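PDB 4G1P: Cys-Gly metallodipeptidase DUG1, which hydrolyses the dipeptide Cys-Gly with a two-zinc active site and is the catalytic subunit of the yeast complex that degrades glutathione. Local coordinates for residues N147-D150 with A151-S155; D13-K16 with P17-S21; S360-Q363 with K364-A368. One frame throughout, in Å; residues are numbered along the deposited sequence.

Interaction 1. Residues N147-D150 with A151-S155; sequences NVVD and AFKAS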
loop_
_atom_site.group_PDB
_atom_site.type_symbol
_atom_site.label_atom_id
_atom_site.label_comp_id
_atom_site.label_asym_id
_atom_site.label_seq_id
_atom_site.Cartn_x
_atom_site.Cartn_y
_atom_site.Cartn_z
ATOM N N ASN A 147 -3.945 38.915 0.336
ATOM C CA ASN A 147 -2.783 39.786 0.191
ATOM C C ASN A 147 -3.129 41.001 -0.668
ATOM O O ASN A 147 -2.881 42.161 -0.292
ATOM C CB ASN A 147 -1.628 39.011 -0.441
ATOM C CG ASN A 147 -1.250 37.764 0.361
ATOM O OD1 ASN A 147 -1.484 37.701 1.573
ATOM N ND2 ASN A 147 -0.668 36.764 -0.313
ATOM N N VAL A 148 -3.740 40.712 -1.814
ATOM C CA VAL A 148 -4.171 41.738 -2.736
ATOM C C VAL A 148 -5.131 42.747 -2.100
ATOM O O VAL A 148 -4.950 43.956 -2.259
ATOM C CB VAL A 148 -4.786 41.124 -3.988
ATOM C CG1 VAL A 148 -5.457 42.215 -4.842
ATOM C CG2 VAL A 148 -3.708 40.393 -4.765
ATOM N N VAL A 149 -6.141 42.266 -1.377
ATOM C CA VAL A 149 -7.009 43.196 -0.662
ATOM C C VAL A 149 -6.176 44.065 0.284
ATOM O O VAL A 149 -6.365 45.272 0.359
ATOM C CB VAL A 149 -8.128 42.488 0.109
ATOM C CG1 VAL A 149 -8.872 43.476 0.965
ATOM C CG2 VAL A 149 -9.078 41.818 -0.842
ATOM N N ASP A 150 -5.213 43.459 0.961
ATOM C CA ASP A 150 -4.372 44.201 1.871
ATOM C C ASP A 150 -3.569 45.273 1.145
ATOM O O ASP A 150 -3.379 46.368 1.662
ATOM C CB ASP A 150 -3.428 43.266 2.621
ATOM C CG ASP A 150 -4.120 42.521 3.728
ATOM O OD1 ASP A 150 -5.238 42.937 4.103
ATOM O OD2 ASP A 150 -3.547 41.527 4.226
ATOM N N ALA A 151 -3.092 44.954 -0.049
ATOM C CA ALA A 151 -2.200 45.864 -0.740
ATOM C C ALA A 151 -2.949 47.108 -1.205
ATOM O O ALA A 151 -2.435 48.215 -1.085
ATOM C CB ALA A 151 -1.531 45.171 -1.904
ATOM N N PHE A 152 -4.154 46.918 -1.741
ATOM C CA PHE A 152 -5.026 48.038 -2.063
ATOM C C PHE A 152 -5.211 48.894 -0.814
ATOM O O PHE A 152 -5.127 50.126 -0.868
ATOM C CB PHE A 152 -6.389 47.558 -2.597
ATOM C CG PHE A 152 -6.403 47.290 -4.076
ATOM C CD1 PHE A 152 -6.079 46.036 -4.574
ATOM C CD2 PHE A 152 -6.712 48.301 -4.973
ATOM C CE1 PHE A 152 -6.077 45.786 -5.943
ATOM C CE2 PHE A 152 -6.708 48.065 -6.344
ATOM C CZ PHE A 152 -6.392 46.805 -6.830
ATOM N N LYS A 153 -5.436 48.234 0.317
ATOM C CA LYS A 153 -5.665 48.949 1.562
ATOM C C LYS A 153 -4.448 49.786 1.956
ATOM O O LYS A 153 -4.569 50.980 2.202
ATOM C CB LYS A 153 -6.053 47.980 2.674
ATOM C CG LYS A 153 -7.371 48.319 3.352
ATOM C CD LYS A 153 -8.118 47.058 3.795
ATOM C CE LYS A 153 -7.190 46.122 4.565
ATOM N NZ LYS A 153 -7.701 44.717 4.645
ATOM N N ALA A 154 -3.275 49.169 1.980
ATOM C CA ALA A 154 -2.045 49.854 2.385
ATOM C C ALA A 154 -1.623 50.955 1.415
ATOM O O ALA A 154 -0.910 51.881 1.793
ATOM C CB ALA A 154 -0.910 48.859 2.553
ATOM N N SER A 155 -2.047 50.838 0.163
ATOM C CA SER A 155 -1.672 51.804 -0.852
ATOM C C SER A 155 -2.654 52.976 -0.882
ATOM O O SER A 155 -2.467 53.922 -1.639
ATOM C CB SER A 155 -1.631 51.137 -2.224
ATOM O OG SER A 155 -2.943 50.847 -2.685
#
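Lys-153 reaches back three residues along helix 135-154 to meet the carboxylate of Asp-150, forming an i to i+3 salt bridge on the helix surface. Its CB packs against Asp-150 O at 3.3 Å and lies a little farther from Val-149 O. The chain bends at chi2 and chi3 (chi3 49°), which turns CE back to within 3.8 Å of Asp-150 OD1. NZ then meets OD1 of Asp-150 at 3.1 Å, nearly in line with its C-O bond, while the methyl CG1 of Val-149 lies beside the ammonium group. The carboxylate has other partners: OD1 also bonds to the Ser-56 hydroxyl and OD2 pairs with Arg-22, which would probably favour its charged form. On another side of the helix, Val-148 and Phe-152, one turn apart, point the same way, and CG1 of Val-148 packs against CE1 of Phe-152 at 3.8 Å. Val-148 O sits at the edge of that ring, in its plane, 3.3 Å from Phe-152 CD1. The same oxygen also accepts the helical bond from Phe-152 N (3.1 Å). Val-148 and Phe-152 both rest on Ala-469 of helix 458-477, and the Phe-152 ring meets Phe-159 edge-to-face. An i to i+3 salt bridge and an i to i+4 apolar pair thus mark an alpha-helix of the M20 catalytic domain, enclosed between helices 5-14 and 458-477 and strand 83-88.

Interaction 2. Residues D13-K16 with P17-S21; sequences DSLK and PQFFS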
loop_
_atom_site.group_PDB
_atom_site.type_symbol
_atom_site.label_atom_id
_atom_site.label_comp_id
_atom_site.label_asym_id
_atom_site.label_seq_id
_atom_site.Cartn_x
_atom_site.Cartn_y
_atom_site.Cartn_z
ATOM N N ASP A 13 5.047 44.500 -3.082
ATOM C CA ASP A 13 6.447 44.257 -2.785
ATOM C C ASP A 13 6.764 44.509 -1.308
ATOM O O ASP A 13 7.423 43.696 -0.663
ATOM C CB ASP A 13 7.337 45.120 -3.675
ATOM C CG ASP A 13 7.371 44.637 -5.111
ATOM O OD1 ASP A 13 7.048 43.452 -5.355
ATOM O OD2 ASP A 13 7.745 45.438 -5.997
ATOM N N SER A 14 6.275 45.620 -0.772
ATOM C CA SER A 14 6.608 46.019 0.592
ATOM C C SER A 14 6.039 45.067 1.620
ATOM O O SER A 14 6.600 44.909 2.698
ATOM C CB SER A 14 6.061 47.416 0.896
ATOM O OG SER A 14 6.517 48.351 -0.056
ATOM N N LEU A 15 4.902 44.467 1.297
ATOM C CA LEU A 15 4.182 43.661 2.253
ATOM C C LEU A 15 4.587 42.180 2.194
ATOM O O LEU A 15 4.021 41.356 2.904
ATOM C CB LEU A 15 2.682 43.817 2.040
ATOM C CG LEU A 15 2.040 45.163 2.367
ATOM C CD1 LEU A 15 0.529 45.064 2.204
ATOM C CD2 LEU A 15 2.402 45.606 3.771
ATOM N N LYS A 16 5.574 41.853 1.362
ATOM C CA LYS A 16 6.087 40.484 1.289
ATOM C C LYS A 16 6.402 39.846 2.646
ATOM O O LYS A 16 6.171 38.643 2.828
ATOM C CB LYS A 16 7.289 40.376 0.344
ATOM C CG LYS A 16 6.895 40.482 -1.130
ATOM C CD LYS A 16 8.098 40.789 -2.004
ATOM C CE LYS A 16 9.241 39.823 -1.731
ATOM N NZ LYS A 16 10.391 40.101 -2.634
ATOM N N PRO A 17 6.926 40.637 3.602
ATOM C CA PRO A 17 7.127 40.017 4.917
ATOM C C PRO A 17 5.838 39.540 5.605
ATOM O O PRO A 17 5.859 38.455 6.198
ATOM C CB PRO A 17 7.791 41.131 5.716
ATOM C CG PRO A 17 8.560 41.876 4.697
ATOM C CD PRO A 17 7.703 41.883 3.475
ATOM N N GLN A 18 4.753 40.308 5.545
ATOM C CA GLN A 18 3.543 39.836 6.195
ATOM C C GLN A 18 2.882 38.744 5.369
ATOM O O GLN A 18 2.314 37.806 5.928
ATOM C CB GLN A 18 2.545 40.936 6.624
ATOM C CG GLN A 18 2.729 42.341 6.061
ATOM C CD GLN A 18 3.894 43.095 6.692
ATOM O OE1 GLN A 18 4.967 43.221 6.091
ATOM N NE2 GLN A 18 3.684 43.609 7.899
ATOM N N PHE A 19 2.993 38.837 4.047
ATOM C CA PHE A 19 2.441 37.806 3.180
ATOM C C PHE A 19 3.124 36.465 3.457
ATOM O O PHE A 19 2.459 35.433 3.533
ATOM C CB PHE A 19 2.588 38.165 1.698
ATOM C CG PHE A 19 1.847 39.409 1.286
ATOM C CD1 PHE A 19 0.809 39.909 2.054
ATOM C CD2 PHE A 19 2.193 40.077 0.130
ATOM C CE1 PHE A 19 0.144 41.047 1.688
ATOM C CE2 PHE A 19 1.526 41.209 -0.246
ATOM C CZ PHE A 19 0.493 41.693 0.533
ATOM N N PHE A 20 4.447 36.501 3.598
ATOM C CA PHE A 20 5.244 35.317 3.865
ATOM C C PHE A 20 4.821 34.741 5.197
ATOM O O PHE A 20 4.638 33.534 5.355
ATOM C CB PHE A 20 6.728 35.672 3.943
ATOM C CG PHE A 20 7.394 35.862 2.609
ATOM C CD1 PHE A 20 6.932 35.209 1.479
ATOM C CD2 PHE A 20 8.507 36.693 2.486
ATOM C CE1 PHE A 20 7.572 35.396 0.245
ATOM C CE2 PHE A 20 9.148 36.883 1.259
ATOM C CZ PHE A 20 8.685 36.237 0.143
ATOM N N SER A 21 4.675 35.628 6.166
ATOM C CA SER A 21 4.320 35.211 7.496
ATOM C C SER A 21 2.954 34.530 7.482
ATOM O O SER A 21 2.775 33.429 8.021
ATOM C CB SER A 21 4.320 36.416 8.423
ATOM O OG SER A 21 3.938 36.031 9.728
#
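Leu-15 O accepts the first i to i+4 bond of helix 16-28, from Phe-19 N at 3.0 Å, at a helix-helix junction where helix 5-14 ends and the next begins almost at once. Leu-15 itself breaks the helical run, and its O takes a weak bond from Gln-18 N as well. Pro-17, whose nitrogen has no hydrogen, fits the first turn, where no backbone N-H is needed for an i to i+4 bond; Phe-20 N bonds to Lys-16 O at 2.9 Å. Leu-15 spans two partners. Its CB stands over the face of the Phe-19 ring in a CH-pi contact, 3.8 Å from the centroid and 26° off the normal, and its CD1 reaches past the rim, 3.8 Å from CZ of Phe-19. The CD2 branch lies across the bent chain of Gln-18, 4.0 Å from CG. With CG of Phe-19 beside its own backbone N (chi1 -63°), the ring is carried back under Leu-15, and it also touches Met-465 and Asn-147. With an alanine here, the ring face under Leu-15 CB would be lost, which is likely to open a gap there and to cost the contacts with Met-465 and Asn-147. Lys-16 and Phe-20 run side by side, CE of Lys-16 approaching CZ of Phe-20 at 4.1 Å. Leu-15 O also hangs 3.3 Å above the plane of the Phe-19 ring, offset toward its rim.

Interaction 3. Residues S360-Q363 with K364-A368; sequences SLVQ and KHCDA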
loop_
_atom_site.group_PDB
_atom_site.type_symbol
_atom_site.label_atom_id
_atom_site.label_comp_id
_atom_site.label_asym_id
_atom_site.label_seq_id
_atom_site.Cartn_x
_atom_site.Cartn_y
_atom_site.Cartn_z
ATOM N N SER A 360 -21.053 3.418 -16.876
ATOM C CA SER A 360 -21.637 2.184 -17.358
ATOM C C SER A 360 -20.629 1.445 -18.205
ATOM O O SER A 360 -20.449 0.234 -18.052
ATOM C CB SER A 360 -22.892 2.455 -18.171
ATOM O OG SER A 360 -23.935 2.896 -17.327
ATOM N N LEU A 361 -19.962 2.170 -19.094
ATOM C CA LEU A 361 -19.020 1.523 -19.995
ATOM C C LEU A 361 -17.908 0.875 -19.193
ATOM O O LEU A 361 -17.448 -0.211 -19.529
ATOM C CB LEU A 361 -18.438 2.524 -20.980
ATOM C CG LEU A 361 -19.427 3.048 -22.016
ATOM C CD1 LEU A 361 -18.842 4.277 -22.736
ATOM C CD2 LEU A 361 -19.820 1.942 -23.008
ATOM N N VAL A 362 -17.496 1.555 -18.125
ATOM C CA VAL A 362 -16.394 1.111 -17.292
ATOM C C VAL A 362 -16.790 -0.155 -16.533
ATOM O O VAL A 362 -16.030 -1.116 -16.482
ATOM C CB VAL A 362 -15.953 2.220 -16.326
ATOM C CG1 VAL A 362 -15.110 1.649 -15.200
ATOM C CG2 VAL A 362 -15.175 3.291 -17.078
ATOM N N GLN A 363 -17.989 -0.150 -15.969
ATOM C CA GLN A 363 -18.534 -1.315 -15.297
ATOM C C GLN A 363 -18.727 -2.495 -16.245
ATOM O O GLN A 363 -18.362 -3.639 -15.936
ATOM C CB GLN A 363 -19.866 -0.954 -14.656
ATOM C CG GLN A 363 -19.725 -0.163 -13.384
ATOM C CD GLN A 363 -21.030 0.442 -12.941
ATOM O OE1 GLN A 363 -21.984 0.500 -13.713
ATOM N NE2 GLN A 363 -21.088 0.893 -11.693
ATOM N N LYS A 364 -19.320 -2.213 -17.395
ATOM C CA LYS A 364 -19.524 -3.242 -18.402
ATOM C C LYS A 364 -18.201 -3.914 -18.754
ATOM O O LYS A 364 -18.117 -5.135 -18.814
ATOM C CB LYS A 364 -20.211 -2.653 -19.642
ATOM C CG LYS A 364 -20.336 -3.593 -20.836
ATOM C CD LYS A 364 -21.284 -3.012 -21.898
ATOM C CE LYS A 364 -20.964 -3.525 -23.307
ATOM N NZ LYS A 364 -21.871 -4.614 -23.791
ATOM N N HIS A 365 -17.163 -3.111 -18.948
ATOM C CA HIS A 365 -15.856 -3.624 -19.337
ATOM C C HIS A 365 -15.245 -4.474 -18.226
ATOM O O HIS A 365 -14.733 -5.572 -18.469
ATOM C CB HIS A 365 -14.926 -2.464 -19.676
ATOM C CG HIS A 365 -13.502 -2.866 -19.876
ATOM N ND1 HIS A 365 -12.937 -3.008 -21.123
ATOM C CD2 HIS A 365 -12.520 -3.143 -18.985
ATOM C CE1 HIS A 365 -11.670 -3.358 -20.994
ATOM N NE2 HIS A 365 -11.390 -3.449 -19.706
ATOM N N CYS A 366 -15.291 -3.960 -17.005
ATOM C CA CYS A 366 -14.666 -4.635 -15.884
ATOM C C CYS A 366 -15.393 -5.924 -15.539
ATOM O O CYS A 366 -14.762 -6.943 -15.272
ATOM C CB CYS A 366 -14.611 -3.709 -14.671
ATOM S SG CYS A 366 -13.400 -2.386 -14.859
ATOM N N ASP A 367 -16.722 -5.872 -15.552
ATOM C CA ASP A 367 -17.537 -7.042 -15.258
ATOM C C ASP A 367 -17.259 -8.146 -16.281
ATOM O O ASP A 367 -17.143 -9.339 -15.941
ATOM C CB ASP A 367 -19.024 -6.674 -15.246
ATOM C CG ASP A 367 -19.446 -5.941 -13.973
ATOM O OD1 ASP A 367 -18.673 -5.920 -12.997
ATOM O OD2 ASP A 367 -20.563 -5.396 -13.927
ATOM N N ALA A 368 -17.123 -7.741 -17.535
ATOM C CA ALA A 368 -16.981 -8.700 -18.613
ATOM C C ALA A 368 -15.609 -9.336 -18.573
ATOM O O ALA A 368 -15.450 -10.529 -18.833
ATOM C CB ALA A 368 -17.200 -8.030 -19.943
#
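Gln-363 and Lys-364, adjacent in the middle of helix 355-371, have the most surface buried where residues 360-363 meet residues 364-368, and much of that burial is against backbone. The contact is characteristic of an uninterrupted alpha-helix, with consecutive i to i+4 bonds, lying on the sheet of what is probably the C-terminal lid domain. Gln-363 O accepts the bond from Asp-367 N at 2.8 Å. The side chain of Gln-363 is extended beyond CG, and its NE2 makes a weak hydrogen bond to Thr-381 O. Lys-364 closes the turn before: its N bonds to Ser-360 O at 2.8 Å, and its CB rests on that oxygen at 3.3 Å. Beyond CB, the chain stands with CG opposite the backbone N (chi1 173°), leading its amino end away from residues 360-363. Val-362 comes next in buried surface and serves the inner side of the helix. Its O takes the bond from Cys-366 N at 3.0 Å, and its CG1 makes a looser apolar contact, 4.4 Å from Cys-366 SG. Its neighbour Leu-361 receives His-365 N through its O at 3.0 Å, while His-365 NE2 bonds to the Ser-254 hydroxyl. Val-362 and Cys-366 thus mark the face laid on the mixed sheet: Val-362 touches Phe-345 and Ile-347 of strand 340-349 and Tyr-221 of strand 210-226, Cys-366 touches Thr-223 of strand 210-226, and both reach Thr-381 of strand 378-391.

From the N terminus, interaction 2 comes first, at the joint between helices 5-14 and 16-28; interaction 1 follows near the end of helix 135-154, and interaction 3 lies far along the chain on helix 355-371. Each joins consecutive segments, closing a helical turn and no long loop, and the three run in series without nesting or crossing. Interactions 1 and 2 touch, their centres 11 Å apart, where Leu-15 packs on Ala-151 and Ala-154. Both also lean on helix 458-477, so residues near the N terminus and helix 135-154 pack against a helix near the C terminus. Interaction 3, centred about 53 Å from the centre of either, backs the other mixed sheet, with strands 210-226, 340-349 and 378-391.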